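Local coordinates for class II aldolase/adducin domain protein (Pseudomonas syringae pv. phaseolicola 1448A, PDB 3OCR) that is of unproven function but belongs to the class II aldolase/adducin family and may act as a lyase, at residues T130-L144 and L209-S221. Residues are numbered along the deposited sequence; the frame is centred on the assembly and turned at random.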
ATOM      1  N   THR A 130       5.891   8.205  10.866  1.00 21.80           N
ATOM      2  CA  THR A 130       5.415   7.320   9.814  1.00 20.20           C
ATOM      3  C   THR A 130       4.799   6.094  10.437  1.00 20.21           C
ATOM      4  O   THR A 130       5.121   5.758  11.578  1.00 20.02           O
ATOM      5  CB  THR A 130       6.597   6.831   8.907  1.00 21.14           C
ATOM      6  OG1 THR A 130       7.533   6.061   9.698  1.00 22.03           O
ATOM      7  CG2 THR A 130       7.285   8.015   8.240  1.00 19.64           C
ATOM      8  N   ARG A 131       3.926   5.417   9.686  0.50 20.18           N
ATOM      9  CA  ARG A 131       3.320   4.163  10.117  0.50 19.96           C
ATOM     10  C   ARG A 131       4.339   3.164  10.674  0.50 19.57           C
ATOM     11  O   ARG A 131       4.194   2.668  11.797  0.50 19.15           O
ATOM     12  CB  ARG A 131       2.552   3.544   8.940  0.50 20.46           C
ATOM     13  CG  ARG A 131       1.947   2.184   9.190  0.50 21.57           C
ATOM     14  CD  ARG A 131       1.611   1.494   7.860  0.50 21.98           C
ATOM     15  NE  ARG A 131       2.813   1.289   7.052  0.50 22.15           N
ATOM     16  CZ  ARG A 131       2.955   1.663   5.783  0.50 22.53           C
ATOM     17  NH1 ARG A 131       1.954   2.261   5.144  0.50 21.99           N
ATOM     18  NH2 ARG A 131       4.103   1.425   5.151  0.50 21.66           N
ATOM     19  N   ASP A 132       5.367   2.852   9.890  1.00 19.68           N
ATOM     20  CA  ASP A 132       6.295   1.790  10.299  1.00 19.84           C
ATOM     21  C   ASP A 132       7.388   2.244  11.284  1.00 19.07           C
ATOM     22  O   ASP A 132       7.817   1.461  12.154  1.00 19.35           O
ATOM     23  CB  ASP A 132       6.880   1.078   9.078  1.00 19.91           C
ATOM     24  CG  ASP A 132       5.813   0.347   8.258  1.00 22.27           C
ATOM     25  OD1 ASP A 132       4.701   0.069   8.774  1.00 24.25           O
ATOM     26  OD2 ASP A 132       6.079   0.093   7.069  1.00 25.00           O
ATOM     27  N   GLY A 133       7.803   3.493  11.177  1.00 19.38           N
ATOM     28  CA  GLY A 133       8.709   4.123  12.184  1.00 19.15           C
ATOM     29  C   GLY A 133       8.110   4.145  13.594  1.00 19.44           C
ATOM     30  O   GLY A 133       8.753   3.709  14.585  1.00 20.31           O
ATOM     31  N   ILE A 134       6.859   4.604  13.703  1.00 19.40           N
ATOM     32  CA  ILE A 134       6.160   4.574  14.984  1.00 19.01           C
ATOM     33  C   ILE A 134       5.950   3.125  15.436  1.00 18.91           C
ATOM     34  O   ILE A 134       6.144   2.802  16.597  1.00 19.11           O
ATOM     35  CB  ILE A 134       4.842   5.351  14.935  1.00 19.21           C
ATOM     36  CG1 ILE A 134       5.095   6.810  14.495  1.00 19.72           C
ATOM     37  CG2 ILE A 134       4.114   5.279  16.264  1.00 20.23           C
ATOM     38  CD1 ILE A 134       3.835   7.561  14.256  1.00 21.61           C
ATOM     39  N   ALA A 135       5.602   2.239  14.497  1.00 18.90           N
ATOM     40  CA  ALA A 135       5.365   0.841  14.827  1.00 18.89           C
ATOM     41  C   ALA A 135       6.600   0.198  15.467  1.00 18.90           C
ATOM     42  O   ALA A 135       6.531  -0.474  16.539  1.00 18.91           O
ATOM     43  CB  ALA A 135       4.937   0.070  13.546  1.00 18.88           C
ATOM     44  N   VAL A 136       7.738   0.373  14.808  1.00 18.88           N
ATOM     45  CA  VAL A 136       8.998  -0.102  15.411  1.00 19.28           C
ATOM     46  C   VAL A 136       9.281   0.586  16.752  1.00 19.38           C
ATOM     47  O   VAL A 136       9.708  -0.093  17.724  1.00 19.93           O
ATOM     48  CB  VAL A 136      10.223  -0.010  14.453  1.00 19.50           C
ATOM     49  CG1 VAL A 136      11.487  -0.449  15.206  1.00 20.23           C
ATOM     50  CG2 VAL A 136      10.030  -0.923  13.211  1.00 19.84           C
ATOM     51  N   SER A 137       9.042   1.899  16.814  0.50 19.57           N
ATOM     52  CA  SER A 137       9.130   2.641  18.084  0.50 19.98           C
ATOM     53  C   SER A 137       8.340   1.969  19.209  0.50 20.21           C
ATOM     54  O   SER A 137       8.767   2.002  20.359  0.50 20.42           O
ATOM     55  CB  SER A 137       8.618   4.072  17.941  0.50 19.94           C
ATOM     56  OG  SER A 137       9.161   4.708  16.795  0.50 21.31           O
ATOM     57  N   ALA A 138       7.181   1.398  18.870  1.00 20.03           N
ATOM     58  CA  ALA A 138       6.236   0.886  19.872  1.00 20.66           C
ATOM     59  C   ALA A 138       6.575  -0.507  20.405  1.00 21.24           C
ATOM     60  O   ALA A 138       5.831  -1.055  21.235  1.00 21.45           O
ATOM     61  CB  ALA A 138       4.824   0.900  19.303  1.00 20.76           C
ATOM     62  N   GLN A 139       7.678  -1.095  19.936  1.00 21.93           N
ATOM     63  CA  GLN A 139       8.034  -2.478  20.310  1.00 22.58           C
ATOM     64  C   GLN A 139       9.202  -2.572  21.306  1.00 23.40           C
ATOM     65  O   GLN A 139      10.202  -1.855  21.160  1.00 22.57           O
ATOM     66  CB  GLN A 139       8.355  -3.303  19.043  1.00 22.94           C
ATOM     67  CG  GLN A 139       7.204  -3.318  18.026  1.00 22.65           C
ATOM     68  CD  GLN A 139       7.529  -4.051  16.742  1.00 21.71           C
ATOM     69  OE1 GLN A 139       8.679  -4.446  16.482  1.00 22.00           O
ATOM     70  NE2 GLN A 139       6.526  -4.172  15.895  1.00 20.85           N
ATOM     71  N   LYS A 140       9.106  -3.512  22.262  1.00 24.54           N
ATOM     72  CA  LYS A 140      10.093  -3.646  23.327  1.00 25.85           C
ATOM     73  C   LYS A 140      11.520  -3.678  22.835  1.00 25.52           C
ATOM     74  O   LYS A 140      12.376  -2.942  23.336  1.00 25.49           O
ATOM     75  CB  LYS A 140       9.824  -4.911  24.191  1.00 27.09           C
ATOM     76  CG  LYS A 140       8.504  -4.872  24.909  1.00 31.67           C
ATOM     77  CD  LYS A 140       8.330  -6.142  25.784  1.00 39.18           C
ATOM     78  CE  LYS A 140       6.900  -6.239  26.333  1.00 43.71           C
ATOM     79  NZ  LYS A 140       6.429  -4.953  26.972  1.00 47.63           N
ATOM     80  N   ASP A 141      11.783  -4.529  21.851  1.00 25.17           N
ATOM     81  CA  ASP A 141      13.133  -4.714  21.356  1.00 25.13           C
ATOM     82  C   ASP A 141      13.464  -3.735  20.231  1.00 24.29           C
ATOM     83  O   ASP A 141      14.538  -3.808  19.635  1.00 25.15           O
ATOM     84  CB  ASP A 141      13.312  -6.148  20.877  1.00 25.88           C
ATOM     85  CG  ASP A 141      13.267  -7.171  22.031  1.00 28.57           C
ATOM     86  OD1 ASP A 141      13.585  -6.802  23.178  1.00 31.39           O
ATOM     87  OD2 ASP A 141      12.915  -8.338  21.773  1.00 31.61           O
ATOM     88  N   GLY A 142      12.551  -2.829  19.924  1.00 23.53           N
ATOM     89  CA  GLY A 142      12.835  -1.800  18.923  1.00 22.35           C
ATOM     90  C   GLY A 142      13.332  -2.401  17.625  1.00 22.19           C
ATOM     91  O   GLY A 142      12.806  -3.410  17.165  1.00 22.13           O
ATOM     92  N   LEU A 143      14.343  -1.784  17.023  1.00 22.12           N
ATOM     93  CA  LEU A 143      14.797  -2.203  15.691  1.00 21.96           C
ATOM     94  C   LEU A 143      15.671  -3.444  15.775  1.00 21.88           C
ATOM     95  O   LEU A 143      16.742  -3.413  16.352  1.00 21.95           O
ATOM     96  CB  LEU A 143      15.537  -1.060  14.981  1.00 21.93           C
ATOM     97  CG  LEU A 143      15.971  -1.293  13.533  1.00 21.56           C
ATOM     98  CD1 LEU A 143      14.821  -1.213  12.540  1.00 22.97           C
ATOM     99  CD2 LEU A 143      17.094  -0.317  13.151  1.00 21.01           C
ATOM    100  N   LEU A 144      15.206  -4.523  15.146  1.00 22.07           N
ATOM    101  CA  LEU A 144      15.839  -5.835  15.232  1.00 23.26           C
ATOM    102  C   LEU A 144      16.978  -5.975  14.194  1.00 23.53           C
ATOM    103  O   LEU A 144      16.902  -5.371  13.117  1.00 23.35           O
ATOM    104  CB  LEU A 144      14.756  -6.918  15.039  1.00 23.49           C
ATOM    105  CG  LEU A 144      13.583  -6.938  16.049  1.00 24.42           C
ATOM    106  CD1 LEU A 144      12.474  -7.881  15.565  1.00 25.45           C
ATOM    107  CD2 LEU A 144      14.035  -7.388  17.431  1.00 25.36           C
ATOM    108  N   LEU A 209      16.625   4.382   7.582  1.00 19.71           N
ATOM    109  CA  LEU A 209      15.987   3.928   8.807  1.00 19.47           C
ATOM    110  C   LEU A 209      14.517   3.591   8.529  1.00 19.28           C
ATOM    111  O   LEU A 209      13.998   2.600   9.040  1.00 19.08           O
ATOM    112  CB  LEU A 209      16.094   4.983   9.914  1.00 19.44           C
ATOM    113  CG  LEU A 209      15.584   4.557  11.304  1.00 21.33           C
ATOM    114  CD1 LEU A 209      16.309   3.279  11.798  1.00 22.21           C
ATOM    115  CD2 LEU A 209      15.657   5.713  12.336  1.00 21.77           C
ATOM    116  N   GLU A 210      13.868   4.424   7.721  1.00 19.38           N
ATOM    117  CA  GLU A 210      12.462   4.268   7.407  1.00 20.04           C
ATOM    118  C   GLU A 210      12.294   2.945   6.633  1.00 19.72           C
ATOM    119  O   GLU A 210      11.381   2.139   6.930  1.00 19.49           O
ATOM    120  CB  GLU A 210      11.997   5.436   6.506  1.00 21.21           C
ATOM    121  CG  GLU A 210      10.594   5.204   5.936  1.00 25.64           C
ATOM    122  CD  GLU A 210       9.519   5.155   7.012  1.00 29.81           C
ATOM    123  OE1 GLU A 210       9.692   5.826   8.074  1.00 30.24           O
ATOM    124  OE2 GLU A 210       8.502   4.449   6.787  1.00 33.72           O
ATOM    125  N   TYR A 211      13.197   2.692   5.689  1.00 19.41           N
ATOM    126  CA  TYR A 211      13.162   1.415   4.973  1.00 19.39           C
ATOM    127  C   TYR A 211      13.413   0.215   5.894  1.00 19.05           C
ATOM    128  O   TYR A 211      12.740  -0.802   5.780  1.00 19.31           O
ATOM    129  CB  TYR A 211      14.144   1.386   3.824  1.00 19.86           C
ATOM    130  CG  TYR A 211      13.766   0.344   2.753  1.00 23.11           C
ATOM    131  CD1 TYR A 211      12.427   0.152   2.369  1.00 26.68           C
ATOM    132  CD2 TYR A 211      14.735  -0.427   2.132  1.00 26.11           C
ATOM    133  CE1 TYR A 211      12.078  -0.793   1.377  1.00 28.51           C
ATOM    134  CE2 TYR A 211      14.403  -1.360   1.140  1.00 27.57           C
ATOM    135  CZ  TYR A 211      13.082  -1.531   0.763  1.00 28.08           C
ATOM    136  OH  TYR A 211      12.763  -2.456  -0.207  1.00 29.33           O
ATOM    137  N   ALA A 212      14.408   0.322   6.755  1.00 19.15           N
ATOM    138  CA  ALA A 212      14.661  -0.759   7.737  1.00 18.93           C
ATOM    139  C   ALA A 212      13.379  -1.049   8.515  1.00 18.87           C
ATOM    140  O   ALA A 212      13.027  -2.208   8.699  1.00 19.70           O
ATOM    141  CB  ALA A 212      15.817  -0.394   8.669  1.00 19.01           C
ATOM    142  N   CYS A 213      12.652  -0.012   8.935  1.00 18.87           N
ATOM    143  CA  CYS A 213      11.395  -0.232   9.628  1.00 18.86           C
ATOM    144  C   CYS A 213      10.323  -0.880   8.752  1.00 18.85           C
ATOM    145  O   CYS A 213       9.656  -1.769   9.233  1.00 18.99           O
ATOM    146  CB  CYS A 213      10.833   1.032  10.292  1.00 18.86           C
ATOM    147  SG  CYS A 213      11.915   1.791  11.526  1.00 19.97           S
ATOM    148  N   ASN A 214      10.138  -0.422   7.503  1.00 19.03           N
ATOM    149  CA  ASN A 214       9.206  -1.084   6.587  1.00 19.70           C
ATOM    150  C   ASN A 214       9.428  -2.614   6.544  1.00 19.17           C
ATOM    151  O   ASN A 214       8.484  -3.429   6.555  1.00 19.76           O
ATOM    152  CB  ASN A 214       9.398  -0.599   5.136  1.00 20.61           C
ATOM    153  CG  ASN A 214       9.145   0.893   4.926  1.00 23.60           C
ATOM    154  OD1 ASN A 214       9.772   1.497   4.038  1.00 27.96           O
ATOM    155  ND2 ASN A 214       8.178   1.475   5.643  1.00 26.50           N
ATOM    156  N   ILE A 215      10.688  -2.983   6.427  1.00 18.87           N
ATOM    157  CA  ILE A 215      11.076  -4.329   6.212  1.00 18.88           C
ATOM    158  C   ILE A 215      10.775  -5.089   7.522  1.00 18.87           C
ATOM    159  O   ILE A 215      10.309  -6.224   7.478  1.00 19.17           O
ATOM    160  CB  ILE A 215      12.616  -4.425   5.924  1.00 18.89           C
ATOM    161  CG1 ILE A 215      12.955  -3.979   4.502  1.00 19.18           C
ATOM    162  CG2 ILE A 215      13.111  -5.851   6.185  1.00 18.90           C
ATOM    163  CD1 ILE A 215      14.432  -3.536   4.364  1.00 21.23           C
ATOM    164  N   GLN A 216      11.024  -4.460   8.660  1.00 18.86           N
ATOM    165  CA  GLN A 216      10.832  -5.186   9.976  1.00 18.86           C
ATOM    166  C   GLN A 216       9.367  -5.594  10.206  1.00 18.86           C
ATOM    167  O   GLN A 216       9.075  -6.691  10.718  1.00 19.14           O
ATOM    168  CB  GLN A 216      11.206  -4.303  11.151  1.00 18.93           C
ATOM    169  CG  GLN A 216      10.987  -5.079  12.564  1.00 19.02           C
ATOM    170  CD  GLN A 216      11.738  -4.411  13.706  1.00 19.39           C
ATOM    171  OE1 GLN A 216      12.910  -4.055  13.564  1.00 21.34           O
ATOM    172  NE2 GLN A 216      11.074  -4.228  14.833  1.00 19.54           N
ATOM    173  N   ILE A 217       8.467  -4.674   9.879  1.00 18.85           N
ATOM    174  CA  ILE A 217       7.041  -4.867  10.093  1.00 18.85           C
ATOM    175  C   ILE A 217       6.567  -6.073   9.250  1.00 18.85           C
ATOM    176  O   ILE A 217       5.866  -6.938   9.764  1.00 18.85           O
ATOM    177  CB  ILE A 217       6.215  -3.588   9.756  1.00 18.84           C
ATOM    178  CG1 ILE A 217       6.552  -2.435  10.716  1.00 19.36           C
ATOM    179  CG2 ILE A 217       4.667  -3.861   9.821  1.00 19.04           C
ATOM    180  CD1 ILE A 217       6.661  -2.852  12.203  1.00 18.91           C
ATOM    181  N   ALA A 218       7.010  -6.136   7.990  1.00 18.92           N
ATOM    182  CA  ALA A 218       6.733  -7.330   7.124  1.00 19.04           C
ATOM    183  C   ALA A 218       7.374  -8.611   7.678  1.00 18.93           C
ATOM    184  O   ALA A 218       6.689  -9.660   7.839  1.00 19.33           O
ATOM    185  CB  ALA A 218       7.205  -7.074   5.708  1.00 19.18           C
ATOM    186  N   ALA A 219       8.670  -8.527   7.995  1.00 18.89           N
ATOM    187  CA  ALA A 219       9.472  -9.694   8.448  1.00 19.15           C
ATOM    188  C   ALA A 219       8.854 -10.407   9.626  1.00 19.20           C
ATOM    189  O   ALA A 219       8.798 -11.670   9.688  1.00 19.77           O
ATOM    190  CB  ALA A 219      10.930  -9.245   8.802  1.00 19.11           C
ATOM    191  N   GLN A 220       8.372  -9.598  10.560  1.00 19.27           N
ATOM    192  CA  GLN A 220       7.877 -10.107  11.837  1.00 19.94           C
ATOM    193  C   GLN A 220       6.371 -10.506  11.814  1.00 19.99           C
ATOM    194  O   GLN A 220       5.795 -10.860  12.863  1.00 20.38           O
ATOM    195  CB  GLN A 220       8.187  -9.088  12.949  1.00 20.45           C
ATOM    196  CG  GLN A 220       7.182  -7.946  12.996  1.00 20.59           C
ATOM    197  CD  GLN A 220       7.660  -6.731  13.813  1.00 22.97           C
ATOM    198  OE1 GLN A 220       7.214  -5.614  13.548  1.00 24.46           O
ATOM    199  NE2 GLN A 220       8.532  -6.948  14.807  1.00 20.23           N
ATOM    200  N   SER A 221       5.731 -10.479  10.645  0.50 19.61           N
ATOM    201  CA  SER A 221       4.280 -10.773  10.569  0.50 19.58           C
ATOM    202  C   SER A 221       3.831 -12.112  11.186  0.50 19.96           C
ATOM    203  O   SER A 221       2.679 -12.247  11.599  0.50 19.91           O
ATOM    204  CB  SER A 221       3.796 -10.694   9.140  0.50 19.67           C
ATOM    205  OG  SER A 221       4.272  -9.510   8.573  0.50 18.91           O
TER
HETATM  206  O   HOH W   1       5.914   3.777   7.214  1.00 23.31           O
HETATM  207  O   HOH W   2      14.656  -4.884  11.594  1.00 25.38           O
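Gln216 reaches from helix 199-219 into the loop behind helix 131-137, its CG anti to the backbone N (chi1 179°) and the chain extended, and its amide serves the loop with both ends. OE1 accepts from Leu144 N at 2.8 Å, nearly straight at 174°, while NE2 donates to Gly142 O (3.0 Å) and to Gln139 OE1 (2.9 Å). Glutamine suits a buried place where main chain offers both a donor and an acceptor. Gln139 OE1 also accepts from Gln220 NE2, on the face of the Gln139 amide opposite to the one Gln216 NE2 uses, and Gln139 NE2 returns a bond to Gln220 OE1 (2.8 Å), pairing two amides whose planes are turned well against each other.

Thr130 is the N-cap of helix 131-137, its OG1 accepting from Gly133 N and donating to the syn lone pair of Glu210 OE1 (2.7 Å). Asp132 fits as a knob among Glu210, Cys213, Asn214 and Ile217; its OD2 takes Asn214 ND2 at 2.9 Å, while in one of its two conformers Arg131 meets both oxygens from above the carboxylate plane, probably offsetting their charge.

Small and branched apolar groups fill the middle: Val136 CG2 meets Cys213 CB at 3.6 Å, and Ala135 touches Ile217 CD1. From the loop, Leu143 reaches Leu209 and Ala212. The axes of 131-137 and 209-219 cross at 69°. Leu143 also packs on strand 184-187, Leu209 on strands 184-187 and 191-196, and Ile217 on Ser221 of a second subunit, so the contact lies between the sheet and a subunit interface.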